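Local structure of type IV pilus secretin PilQ family protein (Vibrio cholerae, 6W6M) at residues 321-335 and 414-428. The protein probably forms the outer-membrane secretin channel through which the type IV competence pilus of Vibrio cholerae passes. Numbering follows the deposited sequence.
Sequences VQIEARIVTVKEGNL and NESKAEIISSPRLIT
From the Val321–Thr428 pair to the Leu335–Asn414 pair, strands 321-335 and 414-428 run antiparallel, their axes 4.7 Å apart at closest approach and their directions 166° apart. Seven hydrogen-bonded pairs carry two backbone bonds each, five before Pro424 and two beyond; the proline, lacking an N-H, can only accept, and Ala325 N reaches Pro424 O at 3.2 Å. Glu324 and Arg425 lie side by side, CG to CG at 3.8 Å. It is their aliphatic parts that meet, for Arg425 bends at chi2 and chi3 and leaves its NE 5.1 Å from Glu324 OE1, so any attraction between the charges acts without direct contact. Next to them, CG of Gln322, anti to the backbone N (chi1 179°), packs on Ile427 CG1 at 3.9 Å. On the same face, the extended side chain of Arg326 crosses that of Ile421 at a slant, NH2 4.0 Å from CD1, and Val330 CG2 rests on the CG methylene of Glu419. The other face carries Ile327 and Ser422, packed against strand 475-493, and Thr329, whose CG2 touches Ile420 CB at 3.7 Å while OG1 hydrogen-bonds Glu559 O. Strand 549-568 pairs with 321-335, and a strand of a neighbouring subunit continues the sheet beyond 414-428. Such long antiparallel strands, joined from subunit to subunit, are characteristic of the secretin β-barrel, here built from fourteen chains.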
loop_
_atom_site.group_PDB
_atom_site.type_symbol
_atom_site.label_atom_id
_atom_site.label_comp_id
_atom_site.label_asym_id
_atom_site.label_seq_id
_atom_site.Cartn_x
_atom_site.Cartn_y
_atom_site.Cartn_z
ATOM N N VAL A 321 54.340 -9.241 -8.113
ATOM C CA VAL A 321 54.589 -9.939 -6.859
ATOM C C VAL A 321 53.933 -11.308 -6.919
ATOM O O VAL A 321 52.874 -11.479 -7.529
ATOM C CB VAL A 321 54.067 -9.136 -5.650
ATOM C CG1 VAL A 321 54.222 -9.922 -4.383
ATOM C CG2 VAL A 321 54.799 -7.839 -5.531
ATOM N N GLN A 322 54.565 -12.273 -6.264
ATOM C CA GLN A 322 54.077 -13.636 -6.137
ATOM C C GLN A 322 53.826 -13.934 -4.669
ATOM O O GLN A 322 54.736 -13.810 -3.854
ATOM C CB GLN A 322 55.100 -14.606 -6.712
ATOM C CG GLN A 322 54.718 -16.057 -6.630
ATOM C CD GLN A 322 55.852 -16.958 -7.044
ATOM O OE1 GLN A 322 56.759 -16.535 -7.762
ATOM N NE2 GLN A 322 55.819 -18.202 -6.585
ATOM N N ILE A 323 52.602 -14.330 -4.331
ATOM C CA ILE A 323 52.203 -14.544 -2.942
ATOM C C ILE A 323 51.794 -15.996 -2.746
ATOM O O ILE A 323 51.067 -16.566 -3.564
ATOM C CB ILE A 323 51.068 -13.589 -2.505
ATOM C CG1 ILE A 323 51.543 -12.139 -2.516
ATOM C CG2 ILE A 323 50.587 -13.916 -1.111
ATOM C CD1 ILE A 323 51.125 -11.375 -3.725
ATOM N N GLU A 324 52.307 -16.615 -1.688
ATOM C CA GLU A 324 51.993 -18.006 -1.408
ATOM C C GLU A 324 51.658 -18.274 0.051
ATOM O O GLU A 324 52.485 -18.095 0.935
ATOM C CB GLU A 324 53.138 -18.917 -1.842
ATOM C CG GLU A 324 52.831 -20.388 -1.638
ATOM C CD GLU A 324 53.946 -21.289 -2.113
ATOM O OE1 GLU A 324 54.979 -20.761 -2.568
ATOM O OE2 GLU A 324 53.787 -22.523 -2.028
ATOM N N ALA A 325 50.432 -18.717 0.283
ATOM C CA ALA A 325 49.951 -19.050 1.615
ATOM C C ALA A 325 50.113 -20.540 1.881
ATOM O O ALA A 325 50.202 -21.349 0.965
ATOM C CB ALA A 325 48.492 -18.627 1.790
ATOM N N ARG A 326 50.162 -20.902 3.158
ATOM C CA ARG A 326 50.335 -22.303 3.526
ATOM C C ARG A 326 49.592 -22.604 4.816
ATOM O O ARG A 326 49.899 -22.023 5.854
ATOM C CB ARG A 326 51.811 -22.646 3.685
ATOM C CG ARG A 326 52.100 -24.096 3.536
ATOM C CD ARG A 326 53.483 -24.425 3.999
ATOM N NE ARG A 326 53.858 -25.775 3.602
ATOM C CZ ARG A 326 54.564 -26.603 4.359
ATOM N NH1 ARG A 326 54.962 -26.220 5.564
ATOM N NH2 ARG A 326 54.858 -27.818 3.923
ATOM N N ILE A 327 48.640 -23.526 4.761
ATOM C CA ILE A 327 47.818 -23.886 5.906
ATOM C C ILE A 327 48.156 -25.315 6.287
ATOM O O ILE A 327 48.067 -26.217 5.447
ATOM C CB ILE A 327 46.321 -23.745 5.599
ATOM C CG1 ILE A 327 45.973 -22.282 5.368
ATOM C CG2 ILE A 327 45.490 -24.304 6.725
ATOM C CD1 ILE A 327 44.614 -22.073 4.816
ATOM N N VAL A 328 48.551 -25.524 7.541
ATOM C CA VAL A 328 48.982 -26.831 8.019
ATOM C C VAL A 328 48.174 -27.208 9.253
ATOM O O VAL A 328 47.966 -26.376 10.140
ATOM C CB VAL A 328 50.489 -26.839 8.339
ATOM C CG1 VAL A 328 50.935 -28.216 8.715
ATOM C CG2 VAL A 328 51.278 -26.354 7.159
ATOM N N THR A 329 47.724 -28.459 9.318
ATOM C CA THR A 329 47.044 -28.915 10.525
ATOM C C THR A 329 47.452 -30.338 10.887
ATOM O O THR A 329 47.657 -31.180 10.011
ATOM C CB THR A 329 45.523 -28.835 10.392
ATOM O OG1 THR A 329 44.930 -29.093 11.667
ATOM C CG2 THR A 329 45.012 -29.844 9.421
ATOM N N VAL A 330 47.558 -30.590 12.192
ATOM C CA VAL A 330 47.990 -31.873 12.737
ATOM C C VAL A 330 47.056 -32.279 13.870
ATOM O O VAL A 330 46.696 -31.459 14.718
ATOM C CB VAL A 330 49.452 -31.806 13.235
ATOM C CG1 VAL A 330 49.842 -33.079 13.916
ATOM C CG2 VAL A 330 50.398 -31.532 12.091
ATOM N N LYS A 331 46.674 -33.557 13.895
ATOM C CA LYS A 331 45.748 -34.067 14.909
ATOM C C LYS A 331 46.260 -35.377 15.483
ATOM O O LYS A 331 46.823 -36.187 14.743
ATOM C CB LYS A 331 44.359 -34.287 14.328
ATOM C CG LYS A 331 43.645 -33.047 13.918
ATOM C CD LYS A 331 42.300 -33.381 13.338
ATOM C CE LYS A 331 41.555 -32.125 12.941
ATOM N NZ LYS A 331 40.227 -32.415 12.339
ATOM N N GLU A 332 46.027 -35.600 16.778
ATOM C CA GLU A 332 46.313 -36.870 17.432
ATOM C C GLU A 332 45.244 -37.209 18.458
ATOM O O GLU A 332 44.660 -36.327 19.089
ATOM C CB GLU A 332 47.654 -36.857 18.151
ATOM C CG GLU A 332 48.853 -36.759 17.272
ATOM C CD GLU A 332 50.115 -36.680 18.094
ATOM O OE1 GLU A 332 49.995 -36.514 19.326
ATOM O OE2 GLU A 332 51.218 -36.766 17.514
ATOM N N GLY A 333 45.039 -38.508 18.666
ATOM C CA GLY A 333 44.060 -38.966 19.640
ATOM C C GLY A 333 44.314 -40.338 20.238
ATOM O O GLY A 333 44.864 -41.206 19.565
ATOM N N ASN A 334 43.917 -40.543 21.497
ATOM C CA ASN A 334 44.074 -41.816 22.191
ATOM C C ASN A 334 42.859 -42.115 23.055
ATOM O O ASN A 334 42.265 -41.209 23.641
ATOM C CB ASN A 334 45.312 -41.820 23.077
ATOM C CG ASN A 334 46.588 -41.855 22.285
ATOM O OD1 ASN A 334 46.604 -42.288 21.139
ATOM N ND2 ASN A 334 47.672 -41.386 22.886
ATOM N N LEU A 335 42.523 -43.399 23.175
ATOM C CA LEU A 335 41.357 -43.811 23.959
ATOM C C LEU A 335 41.601 -45.187 24.560
ATOM O O LEU A 335 42.227 -46.030 23.912
ATOM C CB LEU A 335 40.117 -43.820 23.079
ATOM C CG LEU A 335 38.763 -44.040 23.731
ATOM C CD1 LEU A 335 37.715 -43.275 22.995
ATOM C CD2 LEU A 335 38.430 -45.498 23.701
ATOM N N ASN A 414 42.421 -47.589 21.377
ATOM C CA ASN A 414 42.758 -47.177 20.021
ATOM C C ASN A 414 43.434 -45.816 20.003
ATOM O O ASN A 414 43.571 -45.152 21.031
ATOM C CB ASN A 414 41.545 -47.181 19.094
ATOM C CG ASN A 414 40.580 -46.099 19.394
ATOM O OD1 ASN A 414 40.411 -45.708 20.539
ATOM N ND2 ASN A 414 39.915 -45.607 18.364
ATOM N N GLU A 415 43.859 -45.420 18.811
ATOM C CA GLU A 415 44.841 -44.367 18.624
ATOM C C GLU A 415 44.807 -43.882 17.182
ATOM O O GLU A 415 44.571 -44.665 16.264
ATOM C CB GLU A 415 46.214 -44.893 18.997
ATOM C CG GLU A 415 47.352 -44.285 18.260
ATOM C CD GLU A 415 48.668 -44.887 18.676
ATOM O OE1 GLU A 415 48.699 -46.103 18.946
ATOM O OE2 GLU A 415 49.671 -44.145 18.746
ATOM N N SER A 416 45.043 -42.588 16.977
ATOM C CA SER A 416 44.858 -42.029 15.644
ATOM C C SER A 416 45.726 -40.798 15.427
ATOM O O SER A 416 46.064 -40.097 16.380
ATOM C CB SER A 416 43.391 -41.679 15.416
ATOM O OG SER A 416 43.201 -41.094 14.146
ATOM N N LYS A 417 46.056 -40.538 14.161
ATOM C CA LYS A 417 46.875 -39.415 13.724
ATOM C C LYS A 417 46.348 -38.880 12.403
ATOM O O LYS A 417 45.728 -39.605 11.628
ATOM C CB LYS A 417 48.331 -39.817 13.529
ATOM C CG LYS A 417 49.067 -40.145 14.790
ATOM C CD LYS A 417 50.449 -40.669 14.476
ATOM C CE LYS A 417 51.303 -39.605 13.819
ATOM N NZ LYS A 417 52.703 -40.055 13.606
ATOM N N ALA A 418 46.612 -37.604 12.135
ATOM C CA ALA A 418 46.234 -37.034 10.846
ATOM C C ALA A 418 47.044 -35.776 10.585
ATOM O O ALA A 418 47.483 -35.110 11.520
ATOM C CB ALA A 418 44.739 -36.720 10.777
ATOM N N GLU A 419 47.219 -35.451 9.307
ATOM C CA GLU A 419 47.968 -34.265 8.915
ATOM C C GLU A 419 47.564 -33.798 7.526
ATOM O O GLU A 419 47.584 -34.581 6.579
ATOM C CB GLU A 419 49.466 -34.526 8.932
ATOM C CG GLU A 419 50.256 -33.302 8.603
ATOM C CD GLU A 419 51.727 -33.547 8.668
ATOM O OE1 GLU A 419 52.111 -34.704 8.937
ATOM O OE2 GLU A 419 52.499 -32.592 8.457
ATOM N N ILE A 420 47.250 -32.510 7.400
ATOM C CA ILE A 420 46.801 -31.932 6.135
ATOM C C ILE A 420 47.611 -30.680 5.827
ATOM O O ILE A 420 47.947 -29.911 6.732
ATOM C CB ILE A 420 45.298 -31.608 6.172
ATOM C CG1 ILE A 420 44.491 -32.892 6.278
ATOM C CG2 ILE A 420 44.881 -30.860 4.947
ATOM C CD1 ILE A 420 43.049 -32.665 6.580
ATOM N N ILE A 421 47.924 -30.483 4.546
ATOM C CA ILE A 421 48.667 -29.328 4.053
ATOM C C ILE A 421 47.973 -28.781 2.815
ATOM O O ILE A 421 47.636 -29.542 1.907
ATOM C CB ILE A 421 50.121 -29.694 3.705
ATOM C CG1 ILE A 421 50.889 -30.083 4.953
ATOM C CG2 ILE A 421 50.811 -28.543 3.013
ATOM C CD1 ILE A 421 52.204 -30.688 4.659
ATOM N N SER A 422 47.782 -27.464 2.758
ATOM C CA SER A 422 47.262 -26.856 1.537
ATOM C C SER A 422 47.953 -25.524 1.292
ATOM O O SER A 422 48.175 -24.768 2.228
ATOM C CB SER A 422 45.743 -26.665 1.596
ATOM O OG SER A 422 45.367 -25.762 2.607
ATOM N N SER A 423 48.289 -25.239 0.042
ATOM C CA SER A 423 49.010 -24.012 -0.293
ATOM C C SER A 423 48.573 -23.448 -1.637
ATOM O O SER A 423 48.963 -23.961 -2.693
ATOM C CB SER A 423 50.515 -24.250 -0.279
ATOM O OG SER A 423 50.885 -25.168 -1.272
ATOM N N PRO A 424 47.772 -22.377 -1.640
ATOM C CA PRO A 424 47.524 -21.635 -2.889
ATOM C C PRO A 424 48.582 -20.584 -3.220
ATOM O O PRO A 424 49.305 -20.135 -2.336
ATOM C CB PRO A 424 46.154 -20.998 -2.633
ATOM C CG PRO A 424 46.040 -20.910 -1.178
ATOM C CD PRO A 424 46.792 -22.044 -0.595
ATOM N N ARG A 425 48.689 -20.184 -4.486
ATOM C CA ARG A 425 49.640 -19.167 -4.919
ATOM C C ARG A 425 48.963 -18.224 -5.895
ATOM O O ARG A 425 47.973 -18.569 -6.531
ATOM C CB ARG A 425 50.863 -19.752 -5.621
ATOM C CG ARG A 425 51.380 -21.016 -5.085
ATOM C CD ARG A 425 51.881 -21.872 -6.207
ATOM N NE ARG A 425 52.758 -21.133 -7.093
ATOM C CZ ARG A 425 53.358 -21.672 -8.144
ATOM N NH1 ARG A 425 54.145 -20.939 -8.916
ATOM N NH2 ARG A 425 53.168 -22.950 -8.423
ATOM N N LEU A 426 49.551 -17.046 -6.045
ATOM C CA LEU A 426 49.065 -16.059 -6.996
ATOM C C LEU A 426 50.239 -15.237 -7.487
ATOM O O LEU A 426 51.247 -15.103 -6.802
ATOM C CB LEU A 426 48.036 -15.124 -6.361
ATOM C CG LEU A 426 46.702 -15.646 -5.882
ATOM C CD1 LEU A 426 45.993 -14.538 -5.189
ATOM C CD2 LEU A 426 45.918 -16.117 -7.053
ATOM N N ILE A 427 50.074 -14.654 -8.668
ATOM C CA ILE A 427 50.940 -13.584 -9.149
ATOM C C ILE A 427 50.047 -12.412 -9.538
ATOM O O ILE A 427 48.934 -12.613 -10.025
ATOM C CB ILE A 427 51.835 -14.037 -10.323
ATOM C CG1 ILE A 427 52.828 -15.088 -9.852
ATOM C CG2 ILE A 427 52.563 -12.869 -10.962
ATOM C CD1 ILE A 427 53.555 -15.768 -10.947
ATOM N N THR A 428 50.505 -11.192 -9.275
ATOM C CA THR A 428 49.686 -10.007 -9.517
ATOM C C THR A 428 50.595 -8.795 -9.683
ATOM O O THR A 428 51.809 -8.880 -9.503
ATOM C CB THR A 428 48.675 -9.796 -8.383
ATOM O OG1 THR A 428 47.754 -8.763 -8.741
ATOM C CG2 THR A 428 49.379 -9.415 -7.104
#